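Side-chain contacts in peptidase S15/CocE/NonD (Thaumarchaeota archaeon SCGC AB-539-E09, PDB 4PF1), which probably acts as a serine aminopeptidase of the alpha/beta-hydrolase fold, cleaving residues from the N-termini of peptides: residues A[341-346]-A[381-386]; A[321-326]-A[389-394]; A[143-148]-A[173-178]. All blocks are in the same frame, centred on the assembly; numbering follows the deposited sequence.

Contact 1. Residues A[341-346]-A[381-386]; sequences LQFEGD and GANAWH. With GOL (glycerol), chain H.
N383 meets F343 and E344 where the turn after strand 341-342 passes the G1 beta bulge that N383 and A384 form opposite E379, at the outermost strand, 384-388, of the central alpha/beta-hydrolase sheet. The two segments bury 140 Å² together, and N383 contributes more than half of it.

The close part lies between the bulge and the turn. N383 OD1 comes to the edge of the F343 ring in its plane, 3.9 Å from CD1, with the amide turned 57° from the ring. This puts a partly negative oxygen against the partly positive ring rim. Beside it, E344 CG packs on N383 CB at 3.8 Å, the two side chains crossing at about a right angle. CG of N383 stands anti to its own carbonyl carbon (chi1 -68°), which carries the amide across to F343. The hydroxyl of Y378 serves both segments, hydrogen-bonding to N383 OD1 and to the backbone N of E344, so the amide oxygen has a protein partner as well as a ligand. The E344 chain bends at chi2 and turns its carboxylate to the subunit interface, where OE2 accepts from the backbone N of D346 of the second subunit.

The other side is looser and polar. No direct hydrogen bond joins the segments; a glycerol, probably from the crystallisation liquor, bridges them instead. Its O1 donates to N383 OD1 at 2.9 Å, while its O2 donates to Q342 O over a longer 3.3 Å. The side chain of Q342 leads away from N383 and is exposed. N383 ND2 gives glycerol O2 a nearly straight bond, 2.7 Å long with an N-H...O angle of 174°.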
loop_
_atom_site.group_PDB
_atom_site.type_symbol
_atom_site.label_atom_id
_atom_site.label_comp_id
_atom_site.label_asym_id
_atom_site.label_seq_id
_atom_site.Cartn_x
_atom_site.Cartn_y
_atom_site.Cartn_z
ATOM N N LEU A 341 17.342 1.056 -1.253
ATOM C CA LEU A 341 18.371 1.246 -2.282
ATOM C C LEU A 341 17.825 0.983 -3.671
ATOM O O LEU A 341 17.201 -0.049 -3.894
ATOM C CB LEU A 341 19.601 0.349 -2.030
ATOM C CG LEU A 341 20.240 0.384 -0.635
ATOM C CD1 LEU A 341 21.472 -0.482 -0.599
ATOM C CD2 LEU A 341 20.605 1.803 -0.219
ATOM N N GLN A 342 18.084 1.906 -4.611
ATOM C CA GLN A 342 17.636 1.791 -6.000
ATOM C C GLN A 342 18.834 1.688 -6.937
ATOM O O GLN A 342 19.742 2.521 -6.886
ATOM C CB GLN A 342 16.733 2.967 -6.383
ATOM C CG GLN A 342 15.383 2.932 -5.673
ATOM C CD GLN A 342 14.580 4.180 -5.909
ATOM O OE1 GLN A 342 14.955 5.280 -5.493
ATOM N NE2 GLN A 342 13.430 4.029 -6.545
ATOM N N PHE A 343 18.852 0.634 -7.766
ATOM C CA PHE A 343 19.951 0.364 -8.693
ATOM C C PHE A 343 19.571 0.790 -10.117
ATOM O O PHE A 343 18.395 1.049 -10.390
ATOM C CB PHE A 343 20.359 -1.127 -8.625
ATOM C CG PHE A 343 20.530 -1.655 -7.210
ATOM C CD1 PHE A 343 21.373 -1.010 -6.305
ATOM C CD2 PHE A 343 19.838 -2.781 -6.780
ATOM C CE1 PHE A 343 21.507 -1.479 -4.993
ATOM C CE2 PHE A 343 19.974 -3.248 -5.468
ATOM C CZ PHE A 343 20.815 -2.600 -4.587
ATOM N N GLU A 344 20.570 0.927 -11.005
ATOM C CA GLU A 344 20.327 1.391 -12.370
ATOM C C GLU A 344 19.772 0.264 -13.250
ATOM O O GLU A 344 20.528 -0.447 -13.919
ATOM C CB GLU A 344 21.595 2.014 -12.978
ATOM C CG GLU A 344 21.826 3.452 -12.540
ATOM C CD GLU A 344 20.852 4.457 -13.127
ATOM O OE1 GLU A 344 21.038 4.851 -14.300
ATOM O OE2 GLU A 344 19.903 4.851 -12.412
ATOM N N GLY A 345 18.449 0.116 -13.218
ATOM C CA GLY A 345 17.724 -0.889 -13.986
ATOM C C GLY A 345 17.730 -2.257 -13.340
ATOM O O GLY A 345 18.239 -2.422 -12.226
ATOM N N ASP A 346 17.162 -3.252 -14.040
ATOM C CA ASP A 346 17.132 -4.631 -13.563
ATOM C C ASP A 346 18.515 -5.267 -13.762
ATOM O O ASP A 346 18.791 -5.849 -14.814
ATOM C CB ASP A 346 16.013 -5.438 -14.273
ATOM C CG ASP A 346 15.937 -6.909 -13.893
ATOM O OD1 ASP A 346 16.607 -7.307 -12.915
ATOM O OD2 ASP A 346 15.227 -7.663 -14.585
ATOM N N GLY A 381 26.352 2.999 -4.756
ATOM C CA GLY A 381 26.591 4.432 -4.622
ATOM C C GLY A 381 26.768 5.070 -5.986
ATOM O O GLY A 381 25.986 5.942 -6.375
ATOM N N ALA A 382 27.786 4.601 -6.744
ATOM C CA ALA A 382 28.072 5.053 -8.108
ATOM C C ALA A 382 27.109 4.402 -9.119
ATOM O O ALA A 382 26.855 4.981 -10.179
ATOM C CB ALA A 382 29.511 4.724 -8.475
ATOM N N ASN A 383 26.586 3.187 -8.784
ATOM C CA ASN A 383 25.637 2.399 -9.595
ATOM C C ASN A 383 26.198 2.090 -11.002
ATOM O O ASN A 383 25.577 2.421 -12.016
ATOM C CB ASN A 383 24.266 3.092 -9.676
ATOM C CG ASN A 383 23.538 3.125 -8.360
ATOM O OD1 ASN A 383 23.173 2.089 -7.793
ATOM N ND2 ASN A 383 23.316 4.320 -7.839
ATOM N N ALA A 384 27.371 1.440 -11.050
ATOM C CA ALA A 384 28.027 1.105 -12.310
ATOM C C ALA A 384 28.729 -0.242 -12.249
ATOM O O ALA A 384 29.300 -0.601 -11.214
ATOM C CB ALA A 384 29.028 2.191 -12.685
ATOM N N TRP A 385 28.682 -0.985 -13.370
ATOM C CA TRP A 385 29.363 -2.266 -13.535
ATOM C C TRP A 385 30.790 -2.003 -13.987
ATOM O O TRP A 385 31.011 -1.161 -14.861
ATOM C CB TRP A 385 28.636 -3.150 -14.566
ATOM C CG TRP A 385 27.395 -3.824 -14.057
ATOM C CD1 TRP A 385 26.105 -3.488 -14.342
ATOM C CD2 TRP A 385 27.333 -5.020 -13.266
ATOM N NE1 TRP A 385 25.239 -4.376 -13.743
ATOM C CE2 TRP A 385 25.967 -5.325 -13.073
ATOM C CE3 TRP A 385 28.301 -5.837 -12.654
ATOM C CZ2 TRP A 385 25.544 -6.418 -12.309
ATOM C CZ3 TRP A 385 27.882 -6.927 -11.907
ATOM C CH2 TRP A 385 26.519 -7.208 -11.739
ATOM N N HIS A 386 31.757 -2.691 -13.387
ATOM C CA HIS A 386 33.159 -2.500 -13.739
ATOM C C HIS A 386 33.796 -3.789 -14.208
ATOM O O HIS A 386 33.446 -4.867 -13.730
ATOM C CB HIS A 386 33.956 -1.943 -12.546
ATOM C CG HIS A 386 33.450 -0.636 -12.028
ATOM N ND1 HIS A 386 33.687 0.548 -12.702
ATOM C CD2 HIS A 386 32.762 -0.364 -10.896
ATOM C CE1 HIS A 386 33.123 1.495 -11.971
ATOM N NE2 HIS A 386 32.551 0.993 -10.878
HETATM C C1 GOL H . 23.108 2.953 -3.817
HETATM O O1 GOL H . 23.118 2.034 -4.903
HETATM C C2 GOL H . 22.103 4.062 -4.032
HETATM O O2 GOL H . 22.002 4.372 -5.425
HETATM C C3 GOL H . 20.747 3.669 -3.498
HETATM O O3 GOL H . 19.788 4.698 -3.715
#

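Contact 2. Residues A[321-326]-A[389-394]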
loop_
_atom_site.group_PDB
_atom_site.type_symbol
_atom_site.label_atom_id
_atom_site.label_comp_id
_atom_site.label_asym_id
_atom_site.label_seq_id
_atom_site.Cartn_x
_atom_site.Cartn_y
_atom_site.Cartn_z
ATOM N N PHE A 321 34.321 -14.277 -12.109
ATOM C CA PHE A 321 33.606 -13.908 -10.888
ATOM C C PHE A 321 32.731 -12.679 -11.123
ATOM O O PHE A 321 33.217 -11.648 -11.586
ATOM C CB PHE A 321 34.595 -13.673 -9.728
ATOM C CG PHE A 321 34.015 -13.199 -8.411
ATOM C CD1 PHE A 321 32.890 -13.809 -7.865
ATOM C CD2 PHE A 321 34.644 -12.199 -7.678
ATOM C CE1 PHE A 321 32.366 -13.380 -6.643
ATOM C CE2 PHE A 321 34.125 -11.776 -6.451
ATOM C CZ PHE A 321 32.989 -12.369 -5.942
ATOM N N VAL A 322 31.431 -12.808 -10.820
ATOM C CA VAL A 322 30.452 -11.729 -10.947
ATOM C C VAL A 322 29.920 -11.404 -9.551
ATOM O O VAL A 322 29.439 -12.297 -8.854
ATOM C CB VAL A 322 29.303 -12.065 -11.946
ATOM C CG1 VAL A 322 28.317 -10.902 -12.063
ATOM C CG2 VAL A 322 29.853 -12.437 -13.319
ATOM N N LEU A 323 30.047 -10.134 -9.134
ATOM C CA LEU A 323 29.588 -9.663 -7.831
ATOM C C LEU A 323 28.590 -8.516 -8.027
ATOM O O LEU A 323 28.983 -7.394 -8.363
ATOM C CB LEU A 323 30.802 -9.235 -6.973
ATOM C CG LEU A 323 30.572 -8.910 -5.487
ATOM C CD1 LEU A 323 29.945 -10.090 -4.734
ATOM C CD2 LEU A 323 31.870 -8.536 -4.828
ATOM N N GLY A 324 27.305 -8.838 -7.899
ATOM C CA GLY A 324 26.216 -7.884 -8.097
ATOM C C GLY A 324 25.641 -7.296 -6.820
ATOM O O GLY A 324 25.943 -7.777 -5.724
ATOM N N PRO A 325 24.781 -6.244 -6.934
ATOM C CA PRO A 325 24.189 -5.634 -5.722
ATOM C C PRO A 325 22.959 -6.424 -5.293
ATOM O O PRO A 325 21.834 -5.907 -5.269
ATOM C CB PRO A 325 23.827 -4.229 -6.205
ATOM C CG PRO A 325 23.446 -4.432 -7.650
ATOM C CD PRO A 325 24.282 -5.591 -8.165
ATOM N N TRP A 326 23.168 -7.700 -5.000
ATOM C CA TRP A 326 22.075 -8.620 -4.803
ATOM C C TRP A 326 22.017 -9.236 -3.442
ATOM O O TRP A 326 23.045 -9.503 -2.823
ATOM C CB TRP A 326 22.183 -9.750 -5.849
ATOM C CG TRP A 326 22.233 -9.269 -7.270
ATOM C CD1 TRP A 326 21.419 -8.342 -7.852
ATOM C CD2 TRP A 326 23.089 -9.761 -8.311
ATOM N NE1 TRP A 326 21.724 -8.212 -9.186
ATOM C CE2 TRP A 326 22.750 -9.067 -9.496
ATOM C CE3 TRP A 326 24.109 -10.728 -8.360
ATOM C CZ2 TRP A 326 23.422 -9.281 -10.707
ATOM C CZ3 TRP A 326 24.784 -10.926 -9.555
ATOM C CH2 TRP A 326 24.427 -10.222 -10.717
ATOM N N ASP A 389 40.483 -7.066 -13.479
ATOM C CA ASP A 389 41.384 -8.179 -13.786
ATOM C C ASP A 389 41.581 -9.087 -12.572
ATOM O O ASP A 389 42.011 -10.234 -12.724
ATOM C CB ASP A 389 42.741 -7.651 -14.278
ATOM C CG ASP A 389 42.677 -6.935 -15.615
ATOM O OD1 ASP A 389 41.913 -7.390 -16.498
ATOM O OD2 ASP A 389 43.421 -5.946 -15.794
ATOM N N ASP A 390 41.277 -8.566 -11.368
ATOM C CA ASP A 390 41.411 -9.284 -10.100
ATOM C C ASP A 390 40.457 -8.690 -9.055
ATOM O O ASP A 390 39.932 -7.588 -9.251
ATOM C CB ASP A 390 42.874 -9.204 -9.598
ATOM C CG ASP A 390 43.322 -10.334 -8.677
ATOM O OD1 ASP A 390 42.446 -11.057 -8.143
ATOM O OD2 ASP A 390 44.547 -10.481 -8.473
ATOM N N TRP A 391 40.235 -9.421 -7.946
ATOM C CA TRP A 391 39.413 -8.937 -6.846
ATOM C C TRP A 391 40.211 -8.983 -5.527
ATOM O O TRP A 391 40.602 -10.068 -5.088
ATOM C CB TRP A 391 38.095 -9.715 -6.733
ATOM C CG TRP A 391 37.166 -9.144 -5.701
ATOM C CD1 TRP A 391 36.838 -9.698 -4.499
ATOM C CD2 TRP A 391 36.518 -7.864 -5.745
ATOM N NE1 TRP A 391 35.989 -8.863 -3.808
ATOM C CE2 TRP A 391 35.779 -7.728 -4.548
ATOM C CE3 TRP A 391 36.469 -6.826 -6.693
ATOM C CZ2 TRP A 391 34.991 -6.601 -4.279
ATOM C CZ3 TRP A 391 35.707 -5.700 -6.413
ATOM C CH2 TRP A 391 34.987 -5.592 -5.215
ATOM N N PRO A 392 40.507 -7.819 -4.895
ATOM C CA PRO A 392 40.145 -6.442 -5.295
ATOM C C PRO A 392 40.987 -5.931 -6.478
ATOM O O PRO A 392 42.062 -6.487 -6.729
ATOM C CB PRO A 392 40.430 -5.638 -4.019
ATOM C CG PRO A 392 41.560 -6.366 -3.377
ATOM C CD PRO A 392 41.287 -7.825 -3.641
ATOM N N PRO A 393 40.542 -4.873 -7.211
ATOM C CA PRO A 393 41.360 -4.366 -8.331
ATOM C C PRO A 393 42.689 -3.790 -7.853
ATOM O O PRO A 393 42.748 -3.159 -6.796
ATOM C CB PRO A 393 40.479 -3.285 -8.964
ATOM C CG PRO A 393 39.535 -2.884 -7.900
ATOM C CD PRO A 393 39.285 -4.105 -7.072
ATOM N N GLU A 394 43.758 -4.038 -8.616
ATOM C CA GLU A 394 45.108 -3.579 -8.280
ATOM C C GLU A 394 45.542 -2.444 -9.205
ATOM O O GLU A 394 44.701 -1.779 -9.810
ATOM C CB GLU A 394 46.109 -4.749 -8.354
ATOM C CG GLU A 394 45.843 -5.847 -7.331
ATOM C CD GLU A 394 46.602 -7.151 -7.509
ATOM O OE1 GLU A 394 47.276 -7.324 -8.551
ATOM O OE2 GLU A 394 46.502 -8.014 -6.607
#
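The aromatic part of the contact is a T-shaped pair between F321 and W391. The edge of the F321 ring is directed at the face of the five-membered ring of W391, with centroids 5.6 Å apart and planes at 69°. CE2 is the atom that touches, lying over that face 3.9 Å from W391 CD1. Both side chains hold CG anti to the backbone N, and each leaves its backbone toward the other segment, which brings the rings together although the F321 and W391 CA atoms are 8.6 Å apart.

The aliphatic part belongs to L323, two residues along the same strand. Its CD2 methyl meets the benzo end of the indole, 3.7 Å from W391 CZ2, and the side chains cross at about a right angle. F321 and L323 point to one side of strand 319-324, a parallel strand of the alpha/beta-hydrolase sheet. The indole therefore spans two alternate side chains of this strand, reaching them from a loop that follows strand 384-388. V375 and S377 on neighbouring strand 375-379 also touch it. An alanine in place of W391 would probably open a gap over F321 CE2 and L323 CD2 and leave Q561 without its indole N-H.

Polar bonds run around the apolar core, none directly between the two segments. W391 NE1 is hydrogen-bonded to Q561 OE1, which fixes the rotation of the indole at its polar edge. The backbone N of W391 donates to D390 OD1 at 2.8 Å, a bent bond of 135° that meets the oxygen on its anti side, 28° from the carboxylate plane. Y306 holds the same D390 oxygen through its hydroxyl and touches both F321 and W391.

Contact 3. Residues A[143-148]-A[173-178]; sequences WLVKNI and NPHPAL
V145, on the last turns of helix 133-147, meets A177 and H175 in the loop before strand 178-184. It has the most surface buried here, 42 Å², against 24 Å² for A177 and 21 Å² for H175. Its two methyls divide the work. CG1, anti to the carbonyl carbon (chi1 -64°), reaches the CB methyl of A177 at 3.8 Å, the closest approach between the segments. CG2, set between the backbone N and the carbonyl carbon, approaches H175 obliquely and more loosely, 4.3 Å from CE1. The helix side of this packing extends to I141, one turn earlier, which touches both H175 and A177.

A177 is presented by a type I beta turn from H175 to L178, closed by the backbone bond from L178 N to H175 O. Within that turn the backbone N of A177 donates to H175 ND1 at 3.0 Å and 163°, lying 14° out of the imidazole plane. This bond ties the ring to the turn and thereby helps set both groups that V145 touches.

H175 is held at its other nitrogen too. NE2 is hydrogen-bonded to D142 OD1, an oxygen that also forms a salt bridge with K146 NZ, so the ring is gripped at both nitrogens and the loop is linked to the helix by a polar bond as well as by packing. P176 CD lies over one imidazole face, 3.3 Å above its plane and toward the rim. The carboxylate of D142 may favour a proton on NE2, while ND1 serves as acceptor.

The arrangement is helix-to-loop packing in an alpha/beta-hydrolase fold, where helix 133-147, preceding sheet strand 154-160, meets the connection from helix 162-169 into strand 178-184.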
loop_
_atom_site.group_PDB
_atom_site.type_symbol
_atom_site.label_atom_id
_atom_site.label_comp_id
_atom_site.label_asym_id
_atom_site.label_seq_id
_atom_site.Cartn_x
_atom_site.Cartn_y
_atom_site.Cartn_z
ATOM N N TRP A 143 22.518 -40.580 -18.888
ATOM C CA TRP A 143 21.169 -40.981 -19.286
ATOM C C TRP A 143 20.522 -39.906 -20.171
ATOM O O TRP A 143 19.924 -40.242 -21.189
ATOM C CB TRP A 143 20.290 -41.252 -18.055
ATOM C CG TRP A 143 18.971 -41.893 -18.388
ATOM C CD1 TRP A 143 18.678 -43.224 -18.357
ATOM C CD2 TRP A 143 17.777 -41.228 -18.831
ATOM N NE1 TRP A 143 17.373 -43.431 -18.745
ATOM C CE2 TRP A 143 16.801 -42.223 -19.053
ATOM C CE3 TRP A 143 17.441 -39.884 -19.076
ATOM C CZ2 TRP A 143 15.505 -41.918 -19.487
ATOM C CZ3 TRP A 143 16.162 -39.584 -19.522
ATOM C CH2 TRP A 143 15.213 -40.592 -19.728
ATOM N N LEU A 144 20.623 -38.622 -19.763
ATOM C CA LEU A 144 20.016 -37.489 -20.468
ATOM C C LEU A 144 20.486 -37.374 -21.927
ATOM O O LEU A 144 19.643 -37.330 -22.821
ATOM C CB LEU A 144 20.281 -36.164 -19.727
ATOM C CG LEU A 144 19.488 -35.928 -18.432
ATOM C CD1 LEU A 144 20.089 -34.786 -17.632
ATOM C CD2 LEU A 144 18.013 -35.662 -18.716
ATOM N N VAL A 145 21.818 -37.352 -22.172
ATOM C CA VAL A 145 22.377 -37.209 -23.528
ATOM C C VAL A 145 22.101 -38.456 -24.410
ATOM O O VAL A 145 22.107 -38.340 -25.637
ATOM C CB VAL A 145 23.888 -36.837 -23.533
ATOM C CG1 VAL A 145 24.120 -35.466 -22.908
ATOM C CG2 VAL A 145 24.745 -37.909 -22.851
ATOM N N LYS A 146 21.853 -39.628 -23.783
ATOM C CA LYS A 146 21.569 -40.877 -24.500
ATOM C C LYS A 146 20.074 -41.074 -24.776
ATOM O O LYS A 146 19.729 -41.764 -25.736
ATOM C CB LYS A 146 22.089 -42.090 -23.706
ATOM C CG LYS A 146 23.575 -42.376 -23.884
ATOM C CD LYS A 146 24.023 -43.488 -22.940
ATOM C CE LYS A 146 25.394 -44.027 -23.273
ATOM N NZ LYS A 146 26.478 -43.157 -22.750
ATOM N N ASN A 147 19.186 -40.511 -23.928
ATOM C CA ASN A 147 17.746 -40.762 -24.058
ATOM C C ASN A 147 16.911 -39.548 -24.494
ATOM O O ASN A 147 15.717 -39.712 -24.760
ATOM C CB ASN A 147 17.191 -41.347 -22.765
ATOM C CG ASN A 147 17.765 -42.703 -22.460
ATOM O OD1 ASN A 147 17.261 -43.732 -22.915
ATOM N ND2 ASN A 147 18.882 -42.729 -21.746
ATOM N N ILE A 148 17.518 -38.349 -24.596
ATOM C CA ILE A 148 16.792 -37.170 -25.083
ATOM C C ILE A 148 17.312 -36.856 -26.497
ATOM O O ILE A 148 18.431 -36.355 -26.644
ATOM C CB ILE A 148 16.864 -35.948 -24.111
ATOM C CG1 ILE A 148 16.434 -36.321 -22.656
ATOM C CG2 ILE A 148 16.071 -34.749 -24.653
ATOM C CD1 ILE A 148 14.989 -36.988 -22.466
ATOM N N ASN A 173 35.153 -35.019 -11.177
ATOM C CA ASN A 173 35.155 -36.138 -12.150
ATOM C C ASN A 173 33.998 -35.902 -13.153
ATOM O O ASN A 173 32.994 -36.623 -13.126
ATOM C CB ASN A 173 35.043 -37.503 -11.446
ATOM C CG ASN A 173 36.076 -37.727 -10.369
ATOM O OD1 ASN A 173 35.749 -37.879 -9.186
ATOM N ND2 ASN A 173 37.347 -37.759 -10.754
ATOM N N PRO A 174 34.045 -34.778 -13.915
ATOM C CA PRO A 174 32.879 -34.408 -14.726
ATOM C C PRO A 174 32.636 -35.298 -15.928
ATOM O O PRO A 174 33.575 -35.826 -16.523
ATOM C CB PRO A 174 33.192 -32.974 -15.164
ATOM C CG PRO A 174 34.661 -32.890 -15.155
ATOM C CD PRO A 174 35.114 -33.762 -14.019
ATOM N N HIS A 175 31.355 -35.441 -16.288
ATOM C CA HIS A 175 30.933 -36.156 -17.479
ATOM C C HIS A 175 31.402 -35.353 -18.693
ATOM O O HIS A 175 31.294 -34.123 -18.671
ATOM C CB HIS A 175 29.400 -36.333 -17.484
ATOM C CG HIS A 175 28.907 -37.270 -18.542
ATOM N ND1 HIS A 175 28.827 -36.883 -19.865
ATOM C CD2 HIS A 175 28.496 -38.553 -18.437
ATOM C CE1 HIS A 175 28.372 -37.935 -20.521
ATOM N NE2 HIS A 175 28.163 -38.967 -19.704
ATOM N N PRO A 176 31.955 -36.011 -19.748
ATOM C CA PRO A 176 32.455 -35.252 -20.916
ATOM C C PRO A 176 31.416 -34.337 -21.583
ATOM O O PRO A 176 31.806 -33.392 -22.270
ATOM C CB PRO A 176 32.916 -36.351 -21.884
ATOM C CG PRO A 176 32.286 -37.610 -21.387
ATOM C CD PRO A 176 32.197 -37.456 -19.912
ATOM N N ALA A 177 30.105 -34.597 -21.366
ATOM C CA ALA A 177 29.028 -33.779 -21.934
ATOM C C ALA A 177 28.836 -32.446 -21.170
ATOM O O ALA A 177 28.233 -31.523 -21.719
ATOM C CB ALA A 177 27.728 -34.563 -21.957
ATOM N N LEU A 178 29.346 -32.341 -19.913
ATOM C CA LEU A 178 29.256 -31.097 -19.135
ATOM C C LEU A 178 30.245 -30.073 -19.713
ATOM O O LEU A 178 31.462 -30.303 -19.691
ATOM C CB LEU A 178 29.503 -31.337 -17.631
ATOM C CG LEU A 178 29.342 -30.098 -16.729
ATOM C CD1 LEU A 178 27.871 -29.777 -16.481
ATOM C CD2 LEU A 178 30.071 -30.281 -15.422
#

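Contacts 1 and 2 form one neighbourhood, their centres 14 Å apart, at the end of the sheet where strands 319-324, 375-379 and 384-388 lie side by side. They touch directly: F343 CE2 lies 3.3 Å from P325 O, and W385 CH2 packs 3.8 Å from W326 CH2. In sequence, both segments of contact 1 fall between those of contact 2. Contact 3 stands apart, its nearest atoms about 17 Å from contact 2 and about 23 Å from contact 1. In contact 2 the L323 side chain lies near, without touching, a possible Ser-His-Asp triad of S161, H328 and D295.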